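Local coordinates for protein putative phosphosugar isomerases (PDB 3FKJ) that probably binds phosphosugars or related carbohydrate derivatives through its SIS domains and may act as a sugar isomerase, at residues E178-V190 / D303-L316. Sequence-based numbering, arbitrary orientation.
Sequences ELVSAFGRFSDVV and DLSTDVGEYFCGLL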
ATOM      1  N   GLU A 178       9.232   5.766  27.412  1.00 39.39           N
ATOM      2  CA  GLU A 178       8.750   7.017  26.809  1.00 40.84           C
ATOM      3  C   GLU A 178       7.438   6.826  26.041  1.00 39.90           C
ATOM      4  O   GLU A 178       6.555   7.680  26.084  1.00 40.18           O
ATOM      5  CB  GLU A 178       9.799   7.637  25.876  1.00 40.60           C
ATOM      6  CG  GLU A 178      10.374   8.942  26.361  1.00 47.60           C
ATOM      7  CD  GLU A 178       9.319  10.044  26.547  1.00 59.71           C
ATOM      8  OE1 GLU A 178       9.049  10.402  27.712  1.00 60.04           O
ATOM      9  OE2 GLU A 178       8.771  10.547  25.535  1.00 69.05           O
ATOM     10  N   LEU A 179       7.315   5.704  25.344  1.00 39.42           N
ATOM     11  CA  LEU A 179       6.144   5.456  24.511  1.00 38.66           C
ATOM     12  C   LEU A 179       4.964   5.025  25.396  1.00 37.16           C
ATOM     13  O   LEU A 179       3.830   5.414  25.149  1.00 35.41           O
ATOM     14  CB  LEU A 179       6.466   4.439  23.407  1.00 37.95           C
ATOM     15  CG  LEU A 179       5.533   4.338  22.178  1.00 39.43           C
ATOM     16  CD1 LEU A 179       6.298   3.860  20.993  1.00 36.09           C
ATOM     17  CD2 LEU A 179       4.360   3.428  22.439  1.00 27.68           C
ATOM     18  N   VAL A 180       5.253   4.260  26.448  1.00 38.45           N
ATOM     19  CA  VAL A 180       4.247   3.819  27.401  1.00 38.53           C
ATOM     20  C   VAL A 180       3.633   4.998  28.133  1.00 40.03           C
ATOM     21  O   VAL A 180       2.426   5.010  28.394  1.00 41.65           O
ATOM     22  CB  VAL A 180       4.830   2.812  28.420  1.00 38.85           C
ATOM     23  CG1 VAL A 180       3.919   2.680  29.638  1.00 38.66           C
ATOM     24  CG2 VAL A 180       5.073   1.441  27.757  1.00 35.96           C
ATOM     25  N   SER A 181       4.451   5.992  28.463  1.00 40.69           N
ATOM     26  CA  SER A 181       3.937   7.160  29.180  1.00 41.42           C
ATOM     27  C   SER A 181       3.333   8.137  28.165  1.00 39.55           C
ATOM     28  O   SER A 181       2.391   8.830  28.500  1.00 34.37           O
ATOM     29  CB  SER A 181       5.003   7.797  30.106  1.00 41.68           C
ATOM     30  OG  SER A 181       5.799   8.739  29.430  1.00 49.85           O
ATOM     31  N   ALA A 182       3.838   8.148  26.916  1.00 37.27           N
ATOM     32  CA  ALA A 182       3.163   8.869  25.816  1.00 36.24           C
ATOM     33  C   ALA A 182       1.740   8.340  25.666  1.00 35.23           C
ATOM     34  O   ALA A 182       0.792   9.110  25.590  1.00 35.04           O
ATOM     35  CB  ALA A 182       3.912   8.715  24.508  1.00 37.56           C
ATOM     36  N   PHE A 183       1.590   7.016  25.628  1.00 36.12           N
ATOM     37  CA  PHE A 183       0.249   6.383  25.556  1.00 36.00           C
ATOM     38  C   PHE A 183      -0.630   6.742  26.767  1.00 36.67           C
ATOM     39  O   PHE A 183      -1.863   6.775  26.654  1.00 36.34           O
ATOM     40  CB  PHE A 183       0.350   4.851  25.450  1.00 35.96           C
ATOM     41  CG  PHE A 183      -0.149   4.269  24.137  1.00 37.23           C
ATOM     42  CD1 PHE A 183      -1.410   4.595  23.648  1.00 37.64           C
ATOM     43  CD2 PHE A 183       0.611   3.312  23.451  1.00 35.94           C
ATOM     44  CE1 PHE A 183      -1.899   4.034  22.472  1.00 29.12           C
ATOM     45  CE2 PHE A 183       0.150   2.749  22.233  1.00 36.34           C
ATOM     46  CZ  PHE A 183      -1.103   3.109  21.751  1.00 38.99           C
ATOM     47  N   GLY A 184      -0.003   6.975  27.925  1.00 37.23           N
ATOM     48  CA  GLY A 184      -0.734   7.395  29.128  1.00 38.92           C
ATOM     49  C   GLY A 184      -1.306   8.799  29.026  1.00 39.47           C
ATOM     50  O   GLY A 184      -2.230   9.152  29.764  1.00 40.64           O
ATOM     51  N   ARG A 185      -0.746   9.598  28.118  1.00 38.03           N
ATOM     52  CA  ARG A 185      -1.189  10.962  27.878  1.00 39.89           C
ATOM     53  C   ARG A 185      -2.145  11.049  26.697  1.00 39.02           C
ATOM     54  O   ARG A 185      -2.688  12.118  26.385  1.00 38.30           O
ATOM     55  CB  ARG A 185       0.013  11.872  27.629  1.00 40.90           C
ATOM     56  CG  ARG A 185       0.735  12.266  28.894  1.00 43.45           C
ATOM     57  CD  ARG A 185       1.797  13.306  28.621  1.00 48.58           C
ATOM     58  NE  ARG A 185       2.969  12.716  27.989  1.00 53.04           N
ATOM     59  CZ  ARG A 185       3.875  11.971  28.621  1.00 57.53           C
ATOM     60  NH1 ARG A 185       3.753  11.699  29.921  1.00 55.83           N
ATOM     61  NH2 ARG A 185       4.912  11.484  27.948  1.00 56.66           N
ATOM     62  N   PHE A 186      -2.366   9.918  26.055  1.00 39.79           N
ATOM     63  CA  PHE A 186      -2.986   9.922  24.745  1.00 38.17           C
ATOM     64  C   PHE A 186      -4.459  10.312  24.831  1.00 37.33           C
ATOM     65  O   PHE A 186      -4.940  11.067  23.982  1.00 33.51           O
ATOM     66  CB  PHE A 186      -2.826   8.569  24.060  1.00 36.42           C
ATOM     67  CG  PHE A 186      -3.322   8.554  22.634  1.00 37.54           C
ATOM     68  CD1 PHE A 186      -2.804   9.450  21.686  1.00 41.49           C
ATOM     69  CD2 PHE A 186      -4.307   7.657  22.231  1.00 35.08           C
ATOM     70  CE1 PHE A 186      -3.240   9.425  20.339  1.00 38.45           C
ATOM     71  CE2 PHE A 186      -4.763   7.653  20.913  1.00 37.64           C
ATOM     72  CZ  PHE A 186      -4.223   8.541  19.964  1.00 37.96           C
ATOM     73  N   SER A 187      -5.156   9.801  25.847  1.00 38.09           N
ATOM     74  CA  SER A 187      -6.580  10.081  25.999  1.00 40.27           C
ATOM     75  C   SER A 187      -6.836  11.566  26.176  1.00 41.05           C
ATOM     76  O   SER A 187      -7.774  12.099  25.580  1.00 41.56           O
ATOM     77  CB  SER A 187      -7.193   9.340  27.184  1.00 41.74           C
ATOM     78  OG  SER A 187      -8.560   9.709  27.347  1.00 42.47           O
ATOM     79  N   ASP A 188      -6.002  12.228  26.985  1.00 41.32           N
ATOM     80  CA  ASP A 188      -6.116  13.673  27.171  1.00 41.12           C
ATOM     81  C   ASP A 188      -5.839  14.435  25.892  1.00 40.16           C
ATOM     82  O   ASP A 188      -6.552  15.395  25.581  1.00 39.18           O
ATOM     83  CB  ASP A 188      -5.165  14.174  28.257  1.00 41.90           C
ATOM     84  CG  ASP A 188      -5.630  13.775  29.674  1.00 41.96           C
ATOM     85  OD1 ASP A 188      -6.800  13.263  29.868  1.00 39.57           O
ATOM     86  OD2 ASP A 188      -4.757  13.918  30.565  1.00 44.61           O
ATOM     87  N   VAL A 189      -4.820  14.006  25.144  1.00 39.39           N
ATOM     88  CA  VAL A 189      -4.522  14.639  23.852  1.00 37.74           C
ATOM     89  C   VAL A 189      -5.691  14.433  22.862  1.00 37.97           C
ATOM     90  O   VAL A 189      -6.141  15.399  22.227  1.00 36.94           O
ATOM     91  CB  VAL A 189      -3.136  14.199  23.282  1.00 38.61           C
ATOM     92  CG1 VAL A 189      -3.018  14.498  21.773  1.00 32.64           C
ATOM     93  CG2 VAL A 189      -2.010  14.899  24.057  1.00 34.26           C
ATOM     94  N   VAL A 190      -6.201  13.201  22.748  1.00 37.01           N
ATOM     95  CA  VAL A 190      -7.356  12.928  21.877  1.00 35.57           C
ATOM     96  C   VAL A 190      -8.547  13.836  22.231  1.00 37.00           C
ATOM     97  O   VAL A 190      -9.102  14.516  21.362  1.00 36.69           O
ATOM     98  CB  VAL A 190      -7.744  11.411  21.852  1.00 35.84           C
ATOM     99  CG1 VAL A 190      -9.160  11.209  21.278  1.00 30.04           C
ATOM    100  CG2 VAL A 190      -6.706  10.572  21.002  1.00 30.83           C
ATOM    101  N   ASP A 303       2.673  17.355  22.913  1.00 46.94           N
ATOM    102  CA  ASP A 303       2.297  17.036  24.288  1.00 46.63           C
ATOM    103  C   ASP A 303       2.396  15.553  24.626  1.00 46.87           C
ATOM    104  O   ASP A 303       2.472  15.208  25.782  1.00 44.74           O
ATOM    105  CB  ASP A 303       0.864  17.490  24.581  1.00 46.74           C
ATOM    106  CG  ASP A 303       0.651  18.973  24.328  1.00 45.23           C
ATOM    107  OD1 ASP A 303       1.614  19.753  24.485  1.00 42.34           O
ATOM    108  OD2 ASP A 303      -0.490  19.343  23.965  1.00 43.07           O
ATOM    109  N   LEU A 304       2.356  14.665  23.643  1.00 48.66           N
ATOM    110  CA  LEU A 304       2.558  13.234  23.920  1.00 50.13           C
ATOM    111  C   LEU A 304       4.020  12.950  24.268  1.00 52.30           C
ATOM    112  O   LEU A 304       4.322  12.250  25.232  1.00 52.08           O
ATOM    113  CB  LEU A 304       2.149  12.364  22.720  1.00 49.77           C
ATOM    114  CG  LEU A 304       0.655  12.232  22.465  1.00 49.55           C
ATOM    115  CD1 LEU A 304       0.408  11.397  21.232  1.00 42.07           C
ATOM    116  CD2 LEU A 304      -0.049  11.646  23.691  1.00 42.94           C
ATOM    117  N   SER A 305       4.921  13.507  23.474  1.00 54.65           N
ATOM    118  CA  SER A 305       6.336  13.203  23.581  1.00 56.57           C
ATOM    119  C   SER A 305       7.037  14.002  22.510  1.00 59.09           C
ATOM    120  O   SER A 305       6.612  14.000  21.330  1.00 60.74           O
ATOM    121  CB  SER A 305       6.598  11.704  23.333  1.00 56.49           C
ATOM    122  OG  SER A 305       7.979  11.419  23.209  1.00 54.55           O
ATOM    123  N   THR A 306       8.126  14.652  22.903  1.00 59.52           N
ATOM    124  CA  THR A 306       9.005  15.300  21.948  1.00 60.31           C
ATOM    125  C   THR A 306       9.924  14.261  21.278  1.00 59.77           C
ATOM    126  O   THR A 306      10.589  14.583  20.302  1.00 60.83           O
ATOM    127  CB  THR A 306       9.835  16.391  22.643  1.00 61.38           C
ATOM    128  OG1 THR A 306      10.568  15.808  23.730  1.00 61.21           O
ATOM    129  CG2 THR A 306       8.911  17.515  23.171  1.00 59.21           C
ATOM    130  N   ASP A 307       9.935  13.024  21.798  1.00 58.94           N
ATOM    131  CA  ASP A 307      10.814  11.946  21.309  1.00 57.66           C
ATOM    132  C   ASP A 307      10.144  11.062  20.262  1.00 54.57           C
ATOM    133  O   ASP A 307      10.687  10.865  19.178  1.00 54.99           O
ATOM    134  CB  ASP A 307      11.259  11.016  22.462  1.00 58.72           C
ATOM    135  CG  ASP A 307      12.184  11.698  23.480  1.00 66.49           C
ATOM    136  OD1 ASP A 307      12.261  12.947  23.499  1.00 74.17           O
ATOM    137  OD2 ASP A 307      12.825  10.969  24.282  1.00 66.59           O
ATOM    138  N   VAL A 308       8.998  10.487  20.622  1.00 50.11           N
ATOM    139  CA  VAL A 308       8.391   9.365  19.869  1.00 46.23           C
ATOM    140  C   VAL A 308       6.939   9.614  19.472  1.00 44.32           C
ATOM    141  O   VAL A 308       6.239   8.690  19.045  1.00 41.74           O
ATOM    142  CB  VAL A 308       8.478   8.032  20.679  1.00 46.09           C
ATOM    143  CG1 VAL A 308       9.951   7.781  21.096  1.00 42.74           C
ATOM    144  CG2 VAL A 308       7.541   8.040  21.901  1.00 43.10           C
ATOM    145  N   GLY A 309       6.508  10.867  19.592  1.00 40.49           N
ATOM    146  CA  GLY A 309       5.147  11.262  19.264  1.00 39.23           C
ATOM    147  C   GLY A 309       4.793  11.141  17.784  1.00 36.60           C
ATOM    148  O   GLY A 309       3.639  11.155  17.439  1.00 35.89           O
ATOM    149  N   GLU A 310       5.792  11.045  16.919  1.00 35.63           N
ATOM    150  CA  GLU A 310       5.572  10.797  15.495  1.00 34.95           C
ATOM    151  C   GLU A 310       4.768   9.524  15.331  1.00 33.37           C
ATOM    152  O   GLU A 310       3.880   9.475  14.499  1.00 33.86           O
ATOM    153  CB  GLU A 310       6.902  10.693  14.755  1.00 34.11           C
ATOM    154  CG  GLU A 310       6.810  10.220  13.305  1.00 41.13           C
ATOM    155  CD  GLU A 310       8.162   9.952  12.698  1.00 41.76           C
ATOM    156  OE1 GLU A 310       9.094  10.741  12.951  1.00 34.67           O
ATOM    157  OE2 GLU A 310       8.291   8.957  11.965  1.00 43.41           O
ATOM    158  N   TYR A 311       5.056   8.504  16.147  1.00 33.14           N
ATOM    159  CA  TYR A 311       4.393   7.200  16.010  1.00 31.39           C
ATOM    160  C   TYR A 311       2.893   7.193  16.350  1.00 32.50           C
ATOM    161  O   TYR A 311       2.206   6.224  16.027  1.00 29.92           O
ATOM    162  CB  TYR A 311       5.148   6.110  16.785  1.00 33.85           C
ATOM    163  CG  TYR A 311       6.546   5.839  16.235  1.00 33.38           C
ATOM    164  CD1 TYR A 311       6.732   5.542  14.904  1.00 33.30           C
ATOM    165  CD2 TYR A 311       7.666   5.926  17.035  1.00 32.25           C
ATOM    166  CE1 TYR A 311       7.960   5.345  14.386  1.00 33.91           C
ATOM    167  CE2 TYR A 311       8.927   5.701  16.512  1.00 30.75           C
ATOM    168  CZ  TYR A 311       9.070   5.422  15.179  1.00 32.39           C
ATOM    169  OH  TYR A 311      10.306   5.183  14.586  1.00 36.54           O
ATOM    170  N   PHE A 312       2.380   8.276  16.957  1.00 32.54           N
ATOM    171  CA  PHE A 312       0.949   8.374  17.340  1.00 33.52           C
ATOM    172  C   PHE A 312       0.127   9.219  16.385  1.00 33.34           C
ATOM    173  O   PHE A 312      -1.083   9.399  16.615  1.00 32.85           O
ATOM    174  CB  PHE A 312       0.778   9.017  18.740  1.00 35.64           C
ATOM    175  CG  PHE A 312       1.366   8.218  19.839  1.00 37.03           C
ATOM    176  CD1 PHE A 312       2.732   8.247  20.071  1.00 37.54           C
ATOM    177  CD2 PHE A 312       0.557   7.399  20.630  1.00 35.61           C
ATOM    178  CE1 PHE A 312       3.299   7.489  21.101  1.00 35.22           C
ATOM    179  CE2 PHE A 312       1.116   6.633  21.631  1.00 35.39           C
ATOM    180  CZ  PHE A 312       2.502   6.675  21.864  1.00 31.92           C
ATOM    181  N   CYS A 313       0.780   9.780  15.358  1.00 33.24           N
ATOM    182  CA  CYS A 313       0.093  10.665  14.406  1.00 33.40           C
ATOM    183  C   CYS A 313      -1.098   9.992  13.727  1.00 31.74           C
ATOM    184  O   CYS A 313      -2.135  10.606  13.609  1.00 32.36           O
ATOM    185  CB  CYS A 313       1.044  11.221  13.352  1.00 33.06           C
ATOM    186  SG  CYS A 313       2.119  12.515  14.007  1.00 33.21           S
ATOM    187  N   GLY A 314      -0.956   8.737  13.314  1.00 30.49           N
ATOM    188  CA  GLY A 314      -2.053   8.051  12.626  1.00 31.05           C
ATOM    189  C   GLY A 314      -3.232   7.851  13.562  1.00 32.55           C
ATOM    190  O   GLY A 314      -4.361   8.106  13.207  1.00 33.88           O
ATOM    191  N   LEU A 315      -2.942   7.368  14.764  1.00 33.78           N
ATOM    192  CA  LEU A 315      -3.944   7.183  15.801  1.00 33.08           C
ATOM    193  C   LEU A 315      -4.684   8.475  16.146  1.00 31.93           C
ATOM    194  O   LEU A 315      -5.900   8.501  16.256  1.00 26.02           O
ATOM    195  CB  LEU A 315      -3.287   6.640  17.057  1.00 35.02           C
ATOM    196  CG  LEU A 315      -2.675   5.248  17.026  1.00 32.09           C
ATOM    197  CD1 LEU A 315      -2.117   4.952  18.402  1.00 32.14           C
ATOM    198  CD2 LEU A 315      -3.705   4.216  16.631  1.00 30.78           C
ATOM    199  N   LEU A 316      -3.945   9.562  16.271  1.00 32.61           N
ATOM    200  CA  LEU A 316      -4.604  10.841  16.520  1.00 32.01           C
ATOM    201  C   LEU A 316      -5.520  11.274  15.368  1.00 32.60           C
ATOM    202  O   LEU A 316      -6.644  11.751  15.625  1.00 33.31           O
ATOM    203  CB  LEU A 316      -3.558  11.916  16.828  1.00 30.65           C
ATOM    204  CG  LEU A 316      -4.071  13.326  17.130  1.00 34.86           C
ATOM    205  CD1 LEU A 316      -4.921  13.365  18.388  1.00 26.20           C
ATOM    206  CD2 LEU A 316      -2.881  14.251  17.259  1.00 33.98           C
TER
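The ring of F312 meets F183 in a T-shaped pair: its CE2 stands over the centre of the F183 face, 3.7 Å from F183 CG, with ring planes 80° apart. W161 of helix 155-170 also stacks on F183. A182 CB comes obliquely to F312, 3.6 Å from its CZ; L179 CD2 touches the same CZ, and L179 O lies at the ring edge. F186 completes the aromatic cluster obliquely, its plane 42° from that of F312. The F186 ring reaches the start of helix 313-331 because chi1 (-174°) sets CG opposite the backbone N, and its CZ is 3.6 Å from L315 CB; V190 CG2 lies on one face of F186, while L304 CD1 and L316 N are at its edge.

The guanidinium of R185 is gripped at its edge: L304 O lies in its plane and accepts from both NE and NH2. R185 NH2 meets L304 O at 2.9 Å, nearly in line with the C=O bond, whereas NE comes from above the carbonyl plane. S181 O covers one guanidinium face. L304 CD2 touches F186 CA and V189 CG2. At the other end, S305 OG donates to E178 OE2 (2.6 Å) and accepts from D307 N (an ST turn) and from V308 N (an ST motif).

The chemistry thus divides into an apolar aromatic centre and a polar margin, joining helices 176-184 and 186-196 to the loop before helix 313-331 and its first turn. D307 OD2, 4.3 Å from E178 OE2, may raise the proton affinity of that carboxylate, an effect the serine hydrogen bond would partly offset.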